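Local coordinates for protein metal-dependent phosphohydrolase, HDOD domain-containing (PDB 3HC1) that is of unknown function but, as an HD-type protein of the HDOD family carrying two ferric ions, may act as a metal-dependent phosphohydrolase, at residues His218-Val223 with Ala229-Val234. Residues are numbered along the deposited sequence; the frame is centred on the assembly and turned at random.
With FE (Fe (III) ion), chain B.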
# COMPACT_ATOMS: atom_id res chain seq x y z
N HIS A 218 -6.36 5.28 8.33
CA HIS A 218 -6.05 5.50 9.77
C HIS A 218 -7.28 5.46 10.67
O HIS A 218 -7.13 5.57 11.87
CB HIS A 218 -5.23 6.80 9.99
CG HIS A 218 -3.83 6.70 9.49
ND1 HIS A 218 -2.85 6.02 10.18
CD2 HIS A 218 -3.22 7.17 8.36
CE1 HIS A 218 -1.72 6.03 9.48
NE2 HIS A 218 -1.90 6.75 8.39
N ASP A 219 -8.49 5.29 10.12
CA ASP A 219 -9.66 5.01 10.95
C ASP A 219 -10.75 4.32 10.17
O ASP A 219 -11.60 4.97 9.57
CB ASP A 219 -10.20 6.26 11.59
CG ASP A 219 -11.30 5.95 12.64
OD1 ASP A 219 -11.54 4.77 13.04
OD2 ASP A 219 -11.91 6.94 13.04
N ILE A 220 -10.70 3.00 10.18
CA ILE A 220 -11.67 2.16 9.45
C ILE A 220 -13.11 2.50 9.84
O ILE A 220 -14.01 2.39 9.02
CB ILE A 220 -11.34 0.66 9.63
CG1 ILE A 220 -12.22 -0.22 8.72
CG2 ILE A 220 -11.46 0.23 11.10
CD1 ILE A 220 -12.18 0.18 7.22
N GLU A 221 -13.32 2.98 11.07
CA GLU A 221 -14.65 3.25 11.58
C GLU A 221 -15.30 4.44 10.91
O GLU A 221 -16.53 4.57 10.97
CB GLU A 221 -14.68 3.33 13.12
CG GLU A 221 -14.10 2.01 13.75
CD GLU A 221 -14.31 1.88 15.24
OE1 GLU A 221 -13.65 2.60 16.01
OE2 GLU A 221 -15.12 1.03 15.64
N ALA A 222 -14.51 5.27 10.23
CA ALA A 222 -15.02 6.39 9.39
C ALA A 222 -15.59 6.02 8.00
O ALA A 222 -16.21 6.86 7.39
CB ALA A 222 -13.91 7.47 9.18
N VAL A 223 -15.34 4.84 7.47
CA VAL A 223 -15.76 4.50 6.11
C VAL A 223 -17.32 4.60 6.10
O VAL A 223 -17.97 4.00 6.94
CB VAL A 223 -15.20 3.12 5.64
CG1 VAL A 223 -15.63 2.79 4.21
CG2 VAL A 223 -13.66 3.10 5.66
N ALA A 229 -14.30 -4.03 3.00
CA ALA A 229 -13.28 -5.10 3.21
C ALA A 229 -11.90 -4.64 2.85
O ALA A 229 -11.01 -4.77 3.67
CB ALA A 229 -13.58 -6.37 2.46
N ILE A 230 -11.71 -4.02 1.69
CA ILE A 230 -10.37 -3.63 1.28
C ILE A 230 -9.76 -2.63 2.25
O ILE A 230 -8.64 -2.80 2.67
CB ILE A 230 -10.31 -3.11 -0.19
CG1 ILE A 230 -10.71 -4.25 -1.18
CG2 ILE A 230 -8.91 -2.63 -0.50
CD1 ILE A 230 -10.98 -3.81 -2.62
N VAL A 231 -10.51 -1.58 2.59
CA VAL A 231 -10.03 -0.55 3.47
C VAL A 231 -9.70 -1.17 4.83
O VAL A 231 -8.65 -0.90 5.41
CB VAL A 231 -11.06 0.58 3.74
CG1 VAL A 231 -10.32 1.71 4.52
CG2 VAL A 231 -11.69 1.12 2.46
N ALA A 232 -10.61 -2.02 5.33
CA ALA A 232 -10.43 -2.68 6.60
C ALA A 232 -9.12 -3.50 6.60
O ALA A 232 -8.35 -3.43 7.57
CB ALA A 232 -11.66 -3.54 6.93
N MSE A 233 -8.86 -4.20 5.48
CA MSE A 233 -7.65 -5.01 5.32
C MSE A 233 -6.37 -4.19 5.36
O MSE A 233 -5.37 -4.56 6.03
CB MSE A 233 -7.74 -5.91 4.02
CG MSE A 233 -8.71 -7.10 4.33
SE MSE A 233 -9.19 -7.92 2.68
CE MSE A 233 -10.81 -8.69 3.44
N VAL A 234 -6.40 -3.09 4.64
CA VAL A 234 -5.21 -2.21 4.55
C VAL A 234 -5.05 -1.45 5.85
O VAL A 234 -3.89 -1.26 6.31
CB VAL A 234 -5.33 -1.26 3.33
CG1 VAL A 234 -4.24 -0.07 3.35
CG2 VAL A 234 -5.31 -2.07 1.99
FE FE B . -0.76 6.33 6.56
O HOH W 1 -0.65 4.50 7.01
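Ile220 lays its terminal methyl over one face of the peptide unit that links Val231 to Ala232: CD1 stands almost directly above Ala232 N, 3.3 Å from it. The second flat group, the His218 ring, is turned to the metal; NE2 binds the iron at 2.2 Å, CD2 and CE1 lie almost equally far from the ion, and the rings of His217 and His193 meet that of His218. This is the metal-binding segment of an all-helical HD-type fold, where the loop following helix 208-216 leaves the iron, makes a short 3-10 turn and packs against the start of helix 229-243. His217, His193, Asp153, Glu249 and a water complete the coordination.

The two segments meet through aliphatic groups. Ile220 has CG1 anti to its own nitrogen (chi1 -172°), which carries CG1 toward the helix; the turn about the CB-CG1 bond then brings CD1 into the angle between two helix residues, 3.6 Å from Val231 CG1 and 3.8 Å from Ala232 CB. Packing is tight here, since Ile220 CD1 comes to 3.4 Å from Ala232 CA. Val223 approaches Val231 tip to tip, CG2 to CG1 at 3.8 Å, so Val231 CG1 receives methyls from both loop residues. All four touching residues are buried. With an alanine in place of Ile220, the gap over the Val231-Ala232 peptide would probably leave the turn less firmly seated on the helix.

Thr213 of helix 208-216 also touches Val231, while Ala232 O accepts a hydrogen bond from Ser266 OG. The turn has its own polar support, an Asx turn in which Glu221 N bonds to Asp219 OD1 at 3.2 Å with an N-H...O angle of 143°, the donor standing 63° out of the carboxylate plane.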